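Chorismate synthase (Aquifex aeolicus, PDB 1Q1L) catalyses the final step of the shikimate pathway, the anti-1,4-elimination of phosphate from 5-enolpyruvylshikimate-3-phosphate to give chorismate, with reduced FMN as cofactor. Local coordinates at residues G15-K20 against I133-S138; D62-L67 against L82-R87. All coordinates share one frame; numbering follows the deposited sequence.

Chorismate synthase illustrates how long-range contacts can be nested along a chain. From the N terminus, strand 10-14 runs into the 15-20 loop, whose partner, the end of helix 131-137, comes more than a hundred residues later; their meeting is contact 1 and closes the larger loop. Inside that loop lies contact 2, where 62-67 meets 82-87 across a much shorter excursion, so the two contacts nest and do not cross. Asn86 joins them: its ND2 lies 2.7 Å from Gly19 O, a probable hydrogen bond. Contact 1 ties the loop between strands 10-14 and 21-27 to helix 131-137; contact 2 ties edge strand 64-68 to 80-85 in the same four-stranded antiparallel sheet. Both reach the second subunit.

Contact 1: G15-K20 against I133-S138; sequences GESHGK and ILERAS
At the C-terminal end of helix 131-137, where Arg136, Ala137 and Ser138 are predicted to bind FMN, Glu135 holds Ser17 and His18. Its carbonyl O takes two bonds from Ser17: the backbone N comes from above the carbonyl plane, while OG lies in that plane on a lone pair, 2.8 Å from Glu135 O. The side chain folds back beside its own backbone N (chi1 -80°) and bends again, so that Glu135 OE1 accepts His18 N at 2.7 Å, on the syn side but 31° out of the carboxylate plane. OE2 lies off the ring plane of His18 beside ND1, to which it is weakly bonded; ring and carboxylate are turned 46° apart. The 15-20 loop joins strands 10-14 and 21-27 of the four-stranded antiparallel sheet in this beta-alpha-beta sandwich and lies against the helix's last turn. With an alanine at Glu135, His18 N would probably lose its acceptor and Arg71 of the second subunit its salt-bridge carboxylate. Arg136 NH1 reaches Gly15 O at 3.2 Å, in the guanidinium plane and on a carbonyl lone pair; NH2 bonds to Thr13 OG1 and to Ile246 O of the third subunit. At Gly15 a CB would jam against the preceding carbonyl.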
ATOM      1  N   GLY A  15       5.697   9.380 -18.593  1.00 35.57           N
ATOM      2  CA  GLY A  15       5.954   9.850 -19.941  1.00 39.62           C
ATOM      3  C   GLY A  15       4.739  10.500 -20.565  1.00 42.64           C
ATOM      4  O   GLY A  15       3.610  10.072 -20.309  1.00 43.54           O
ATOM      5  N   GLU A  16       4.961  11.542 -21.365  1.00 44.23           N
ATOM      6  CA  GLU A  16       3.866  12.224 -22.046  1.00 47.05           C
ATOM      7  C   GLU A  16       3.848  11.713 -23.487  1.00 47.19           C
ATOM      8  O   GLU A  16       4.861  11.220 -23.984  1.00 47.16           O
ATOM      9  CB  GLU A  16       4.058  13.745 -22.060  1.00 49.63           C
ATOM     10  CG  GLU A  16       5.049  14.324 -21.055  1.00 54.33           C
ATOM     11  CD  GLU A  16       4.778  13.930 -19.613  1.00 55.25           C
ATOM     12  OE1 GLU A  16       3.602  13.914 -19.192  1.00 58.37           O
ATOM     13  OE2 GLU A  16       5.758  13.655 -18.892  1.00 55.76           O
ATOM     14  N   SER A  17       2.704  11.833 -24.155  1.00 46.43           N
ATOM     15  CA  SER A  17       2.579  11.363 -25.529  1.00 50.14           C
ATOM     16  C   SER A  17       3.587  12.019 -26.470  1.00 51.33           C
ATOM     17  O   SER A  17       4.114  11.370 -27.375  1.00 51.58           O
ATOM     18  CB  SER A  17       1.153  11.588 -26.035  1.00 50.22           C
ATOM     19  OG  SER A  17       0.657  12.852 -25.631  1.00 53.01           O
ATOM     20  N   HIS A  18       3.862  13.300 -26.255  1.00 52.46           N
ATOM     21  CA  HIS A  18       4.824  14.006 -27.089  1.00 54.33           C
ATOM     22  C   HIS A  18       6.021  14.453 -26.264  1.00 53.35           C
ATOM     23  O   HIS A  18       6.275  15.644 -26.089  1.00 54.91           O
ATOM     24  CB  HIS A  18       4.164  15.207 -27.775  1.00 56.74           C
ATOM     25  CG  HIS A  18       3.078  14.824 -28.732  1.00 59.90           C
ATOM     26  ND1 HIS A  18       1.779  14.594 -28.332  1.00 62.25           N
ATOM     27  CD2 HIS A  18       3.112  14.571 -30.062  1.00 61.48           C
ATOM     28  CE1 HIS A  18       1.059  14.216 -29.374  1.00 63.00           C
ATOM     29  NE2 HIS A  18       1.845  14.194 -30.436  1.00 63.83           N
ATOM     30  N   GLY A  19       6.748  13.471 -25.750  1.00 51.04           N
ATOM     31  CA  GLY A  19       7.922  13.747 -24.952  1.00 46.76           C
ATOM     32  C   GLY A  19       9.007  12.811 -25.424  1.00 44.77           C
ATOM     33  O   GLY A  19       8.822  12.106 -26.412  1.00 43.71           O
ATOM     34  N   LYS A  20      10.136  12.794 -24.728  1.00 43.72           N
ATOM     35  CA  LYS A  20      11.235  11.925 -25.113  1.00 43.38           C
ATOM     36  C   LYS A  20      10.769  10.477 -25.231  1.00 42.70           C
ATOM     37  O   LYS A  20      11.119   9.782 -26.185  1.00 42.29           O
ATOM     38  CB  LYS A  20      12.366  12.037 -24.095  1.00 44.36           C
ATOM     39  CG  LYS A  20      12.856  13.469 -23.901  1.00 48.12           C
ATOM     40  CD  LYS A  20      14.004  13.536 -22.909  1.00 48.21           C
ATOM     41  CE  LYS A  20      14.498  14.964 -22.730  1.00 49.52           C
ATOM     42  NZ  LYS A  20      15.697  15.001 -21.848  1.00 51.33           N
ATOM     43  N   ILE A 133      -2.291  17.897 -19.825  1.00 78.30           N
ATOM     44  CA  ILE A 133      -3.154  16.856 -19.279  1.00 78.02           C
ATOM     45  C   ILE A 133      -3.317  15.715 -20.279  1.00 78.02           C
ATOM     46  O   ILE A 133      -3.120  14.547 -19.938  1.00 77.68           O
ATOM     47  CB  ILE A 133      -4.559  17.413 -18.924  1.00 77.43           C
ATOM     48  CG1 ILE A 133      -4.450  18.419 -17.772  1.00 76.63           C
ATOM     49  CG2 ILE A 133      -5.499  16.269 -18.552  1.00 77.14           C
ATOM     50  CD1 ILE A 133      -3.916  17.829 -16.479  1.00 74.05           C
ATOM     51  N   LEU A 134      -3.667  16.057 -21.515  1.00 77.80           N
ATOM     52  CA  LEU A 134      -3.860  15.052 -22.554  1.00 77.86           C
ATOM     53  C   LEU A 134      -2.549  14.338 -22.897  1.00 77.19           C
ATOM     54  O   LEU A 134      -2.547  13.139 -23.185  1.00 77.24           O
ATOM     55  CB  LEU A 134      -4.459  15.701 -23.806  1.00 78.50           C
ATOM     56  CG  LEU A 134      -5.083  14.752 -24.834  1.00 79.41           C
ATOM     57  CD1 LEU A 134      -6.161  13.904 -24.167  1.00 79.51           C
ATOM     58  CD2 LEU A 134      -5.678  15.555 -25.981  1.00 79.54           C
ATOM     59  N   GLU A 135      -1.438  15.074 -22.863  1.00 76.45           N
ATOM     60  CA  GLU A 135      -0.121  14.504 -23.154  1.00 75.52           C
ATOM     61  C   GLU A 135       0.105  13.224 -22.353  1.00 74.56           C
ATOM     62  O   GLU A 135       0.538  12.207 -22.894  1.00 74.18           O
ATOM     63  CB  GLU A 135       0.988  15.506 -22.804  1.00 75.82           C
ATOM     64  CG  GLU A 135       1.240  16.595 -23.835  1.00 76.51           C
ATOM     65  CD  GLU A 135       1.981  16.088 -25.054  1.00 77.68           C
ATOM     66  OE1 GLU A 135       3.039  15.447 -24.880  1.00 77.21           O
ATOM     67  OE2 GLU A 135       1.510  16.338 -26.186  1.00 78.43           O
ATOM     68  N   ARG A 136      -0.196  13.286 -21.059  1.00 73.68           N
ATOM     69  CA  ARG A 136      -0.023  12.148 -20.163  1.00 72.24           C
ATOM     70  C   ARG A 136      -1.230  11.209 -20.144  1.00 72.07           C
ATOM     71  O   ARG A 136      -1.083  10.000 -19.945  1.00 71.98           O
ATOM     72  CB  ARG A 136       0.258  12.652 -18.739  1.00 71.34           C
ATOM     73  CG  ARG A 136       0.195  11.575 -17.662  1.00 69.69           C
ATOM     74  CD  ARG A 136       1.176  10.450 -17.942  1.00 68.63           C
ATOM     75  NE  ARG A 136       1.088   9.383 -16.947  1.00 66.98           N
ATOM     76  CZ  ARG A 136       1.740   8.228 -17.035  1.00 64.84           C
ATOM     77  NH1 ARG A 136       2.533   7.988 -18.072  1.00 63.85           N
ATOM     78  NH2 ARG A 136       1.597   7.310 -16.090  1.00 62.84           N
ATOM     79  N   ALA A 137      -2.417  11.767 -20.356  1.00 70.62           N
ATOM     80  CA  ALA A 137      -3.650  10.985 -20.343  1.00 69.28           C
ATOM     81  C   ALA A 137      -3.807  10.088 -21.563  1.00 67.56           C
ATOM     82  O   ALA A 137      -4.255   8.945 -21.449  1.00 66.36           O
ATOM     83  CB  ALA A 137      -4.858  11.920 -20.231  1.00 69.63           C
ATOM     84  N   SER A 138      -3.440  10.616 -22.726  1.00 65.94           N
ATOM     85  CA  SER A 138      -3.558   9.887 -23.984  1.00 64.87           C
ATOM     86  C   SER A 138      -3.245   8.397 -23.895  1.00 63.10           C
ATOM     87  O   SER A 138      -2.402   7.970 -23.101  1.00 63.60           O
ATOM     88  CB  SER A 138      -2.672  10.533 -25.048  1.00 64.57           C
ATOM     89  OG  SER A 138      -3.219  11.774 -25.464  1.00 68.02           O
TER

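Contact 2: D62-L67 against L82-R87; sequences DTAEIL and LFIRNR
The guanidinium of Arg87 is met at its edge by Thr63: NH2 donates to OG1 at 2.7 Å, with the hydroxyl tilted 20° from the plane, and neither face carries a contact from 62-67. Arg87 is extended from CG to NE and crosses the threonine side chain at about a right angle. The other flat group, the ring of Phe83, turns away from 62-67, its CG anti to the backbone N (chi1 -173°), which leaves CB to do the touching, 3.9 Å from Leu67 CD1; Phe83 also packs on Leu67 of the second subunit.

The backbones show the general pattern of an antiparallel pair. Glu65 and Phe83 form a hydrogen-bonded pair, with Glu65 N donating to Phe83 O at 2.9 Å and Phe83 N returning a bond to Glu65 O at 3.1 Å; CA-H groups of Ala64 and Leu82 supplement these bonds. On one face Ile66 and Leu82 lie side by side, pointing the same way, with Ile66 CG1 3.8 Å from Leu82 CD2, and Ala64 CB sits 4.0 Å from Ile84 CG1. Asp62 comes across Ile84 CG2 with OD1, although its carboxylate is chiefly held by a salt bridge to Arg140. On the Phe83 face, the carboxylate of Glu65 forms a salt bridge with Lys20 of the second subunit.

Within this chain 64-68 is an outermost strand of the four-stranded antiparallel sheet of the beta-alpha-beta sandwich, and 21-27 continues that sheet beyond 80-85; against its apolar face helix 37-48 packs on Ala64 and Leu82, and helix 142-157 on Leu82 and Ile84.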
ATOM      1  N   ASP A  62       7.137   0.699 -32.338  1.00 63.14           N
ATOM      2  CA  ASP A  62       7.479   0.921 -30.939  1.00 58.87           C
ATOM      3  C   ASP A  62       8.452  -0.144 -30.474  1.00 55.23           C
ATOM      4  O   ASP A  62       8.284  -1.329 -30.769  1.00 54.02           O
ATOM      5  CB  ASP A  62       6.235   0.868 -30.048  1.00 60.37           C
ATOM      6  CG  ASP A  62       5.541   2.207 -29.934  1.00 62.02           C
ATOM      7  OD1 ASP A  62       6.227   3.207 -29.636  1.00 64.34           O
ATOM      8  OD2 ASP A  62       4.308   2.259 -30.131  1.00 62.29           O
ATOM      9  N   THR A  63       9.477   0.286 -29.751  1.00 50.27           N
ATOM     10  CA  THR A  63      10.469  -0.633 -29.230  1.00 47.73           C
ATOM     11  C   THR A  63      10.830  -0.224 -27.815  1.00 46.41           C
ATOM     12  O   THR A  63      10.865   0.964 -27.481  1.00 44.70           O
ATOM     13  CB  THR A  63      11.747  -0.638 -30.090  1.00 49.67           C
ATOM     14  OG1 THR A  63      12.165   0.709 -30.333  1.00 51.60           O
ATOM     15  CG2 THR A  63      11.497  -1.342 -31.413  1.00 50.16           C
ATOM     16  N   ALA A  64      11.089  -1.217 -26.978  1.00 43.23           N
ATOM     17  CA  ALA A  64      11.452  -0.952 -25.602  1.00 41.63           C
ATOM     18  C   ALA A  64      12.903  -1.331 -25.379  1.00 40.65           C
ATOM     19  O   ALA A  64      13.391  -2.319 -25.926  1.00 39.40           O
ATOM     20  CB  ALA A  64      10.560  -1.748 -24.665  1.00 40.30           C
ATOM     21  N   GLU A  65      13.600  -0.523 -24.594  1.00 39.81           N
ATOM     22  CA  GLU A  65      14.982  -0.812 -24.270  1.00 40.07           C
ATOM     23  C   GLU A  65      14.996  -1.183 -22.801  1.00 38.01           C
ATOM     24  O   GLU A  65      14.422  -0.477 -21.980  1.00 38.40           O
ATOM     25  CB  GLU A  65      15.881   0.411 -24.509  1.00 41.53           C
ATOM     26  CG  GLU A  65      17.219   0.315 -23.776  1.00 45.16           C
ATOM     27  CD  GLU A  65      18.243   1.348 -24.220  1.00 47.04           C
ATOM     28  OE1 GLU A  65      17.882   2.530 -24.407  1.00 48.19           O
ATOM     29  OE2 GLU A  65      19.422   0.972 -24.365  1.00 48.85           O
ATOM     30  N   ILE A  66      15.624  -2.305 -22.471  1.00 37.45           N
ATOM     31  CA  ILE A  66      15.705  -2.717 -21.079  1.00 36.89           C
ATOM     32  C   ILE A  66      16.880  -1.972 -20.463  1.00 36.47           C
ATOM     33  O   ILE A  66      18.009  -2.081 -20.940  1.00 35.40           O
ATOM     34  CB  ILE A  66      15.922  -4.235 -20.954  1.00 37.39           C
ATOM     35  CG1 ILE A  66      14.700  -4.979 -21.507  1.00 38.51           C
ATOM     36  CG2 ILE A  66      16.175  -4.606 -19.495  1.00 37.42           C
ATOM     37  CD1 ILE A  66      14.786  -6.499 -21.398  1.00 36.67           C
ATOM     38  N   LEU A  67      16.609  -1.213 -19.408  1.00 36.19           N
ATOM     39  CA  LEU A  67      17.640  -0.425 -18.739  1.00 36.59           C
ATOM     40  C   LEU A  67      18.252  -1.094 -17.509  1.00 37.02           C
ATOM     41  O   LEU A  67      19.285  -0.648 -17.005  1.00 37.60           O
ATOM     42  CB  LEU A  67      17.063   0.930 -18.325  1.00 36.15           C
ATOM     43  CG  LEU A  67      16.434   1.793 -19.420  1.00 39.13           C
ATOM     44  CD1 LEU A  67      15.787   3.012 -18.778  1.00 38.42           C
ATOM     45  CD2 LEU A  67      17.488   2.210 -20.438  1.00 40.49           C
ATOM     46  N   LEU A  82      12.266  -0.028 -18.118  1.00 32.97           N
ATOM     47  CA  LEU A  82      12.118  -0.020 -19.564  1.00 32.92           C
ATOM     48  C   LEU A  82      11.909   1.399 -20.053  1.00 34.96           C
ATOM     49  O   LEU A  82      11.338   2.231 -19.344  1.00 34.50           O
ATOM     50  CB  LEU A  82      10.898  -0.854 -19.971  1.00 32.58           C
ATOM     51  CG  LEU A  82      10.711  -2.250 -19.371  1.00 33.23           C
ATOM     52  CD1 LEU A  82       9.311  -2.754 -19.704  1.00 33.47           C
ATOM     53  CD2 LEU A  82      11.771  -3.207 -19.899  1.00 32.29           C
ATOM     54  N   PHE A  83      12.381   1.679 -21.265  1.00 33.79           N
ATOM     55  CA  PHE A  83      12.180   2.992 -21.856  1.00 35.81           C
ATOM     56  C   PHE A  83      11.694   2.786 -23.285  1.00 36.28           C
ATOM     57  O   PHE A  83      12.253   1.982 -24.022  1.00 36.38           O
ATOM     58  CB  PHE A  83      13.469   3.813 -21.862  1.00 36.64           C
ATOM     59  CG  PHE A  83      13.270   5.234 -22.318  1.00 36.87           C
ATOM     60  CD1 PHE A  83      12.441   6.095 -21.600  1.00 35.10           C
ATOM     61  CD2 PHE A  83      13.874   5.701 -23.485  1.00 37.61           C
ATOM     62  CE1 PHE A  83      12.211   7.399 -22.035  1.00 35.07           C
ATOM     63  CE2 PHE A  83      13.650   7.006 -23.931  1.00 36.98           C
ATOM     64  CZ  PHE A  83      12.817   7.856 -23.206  1.00 36.51           C
ATOM     65  N   ILE A  84      10.636   3.496 -23.659  1.00 38.26           N
ATOM     66  CA  ILE A  84      10.079   3.398 -25.002  1.00 41.80           C
ATOM     67  C   ILE A  84      10.165   4.774 -25.652  1.00 44.78           C
ATOM     68  O   ILE A  84       9.418   5.682 -25.288  1.00 44.12           O
ATOM     69  CB  ILE A  84       8.590   2.979 -24.982  1.00 39.54           C
ATOM     70  CG1 ILE A  84       8.432   1.605 -24.330  1.00 38.72           C
ATOM     71  CG2 ILE A  84       8.041   2.950 -26.405  1.00 38.33           C
ATOM     72  CD1 ILE A  84       6.987   1.228 -24.055  1.00 34.70           C
ATOM     73  N   ARG A  85      11.073   4.930 -26.607  1.00 49.55           N
ATOM     74  CA  ARG A  85      11.220   6.212 -27.281  1.00 55.52           C
ATOM     75  C   ARG A  85       9.985   6.532 -28.113  1.00 57.62           C
ATOM     76  O   ARG A  85       9.382   5.642 -28.711  1.00 57.51           O
ATOM     77  CB  ARG A  85      12.460   6.208 -28.179  1.00 57.34           C
ATOM     78  CG  ARG A  85      13.773   6.158 -27.414  1.00 61.56           C
ATOM     79  CD  ARG A  85      14.963   6.433 -28.324  1.00 65.48           C
ATOM     80  NE  ARG A  85      16.228   6.438 -27.589  1.00 69.08           N
ATOM     81  CZ  ARG A  85      17.411   6.704 -28.135  1.00 70.96           C
ATOM     82  NH1 ARG A  85      17.502   6.989 -29.428  1.00 70.57           N
ATOM     83  NH2 ARG A  85      18.508   6.679 -27.388  1.00 71.06           N
ATOM     84  N   ASN A  86       9.600   7.805 -28.133  1.00 62.29           N
ATOM     85  CA  ASN A  86       8.443   8.226 -28.910  1.00 67.44           C
ATOM     86  C   ASN A  86       8.843   8.461 -30.364  1.00 71.22           C
ATOM     87  O   ASN A  86       7.995   8.472 -31.257  1.00 72.44           O
ATOM     88  CB  ASN A  86       7.822   9.491 -28.309  1.00 66.70           C
ATOM     89  CG  ASN A  86       7.027   9.204 -27.043  1.00 67.46           C
ATOM     90  OD1 ASN A  86       6.169   8.318 -27.021  1.00 65.69           O
ATOM     91  ND2 ASN A  86       7.304   9.956 -25.984  1.00 67.06           N
ATOM     92  N   ARG A  87      10.145   8.636 -30.589  1.00 75.02           N
ATOM     93  CA  ARG A  87      10.703   8.844 -31.925  1.00 78.11           C
ATOM     94  C   ARG A  87      10.208  10.103 -32.628  1.00 79.94           C
ATOM     95  O   ARG A  87      11.001  10.858 -33.191  1.00 80.19           O
ATOM     96  CB  ARG A  87      10.426   7.617 -32.793  1.00 78.67           C
ATOM     97  CG  ARG A  87      11.023   6.344 -32.225  1.00 79.65           C
ATOM     98  CD  ARG A  87      10.805   5.155 -33.138  1.00 80.50           C
ATOM     99  NE  ARG A  87      11.415   3.944 -32.595  1.00 81.50           N
ATOM    100  CZ  ARG A  87      12.710   3.816 -32.322  1.00 82.10           C
ATOM    101  NH1 ARG A  87      13.541   4.826 -32.541  1.00 82.39           N
ATOM    102  NH2 ARG A  87      13.175   2.676 -31.829  1.00 81.68           N
TER
HETATM  103  O   HOH W   1       7.639   5.369 -31.630  1.00 61.69           O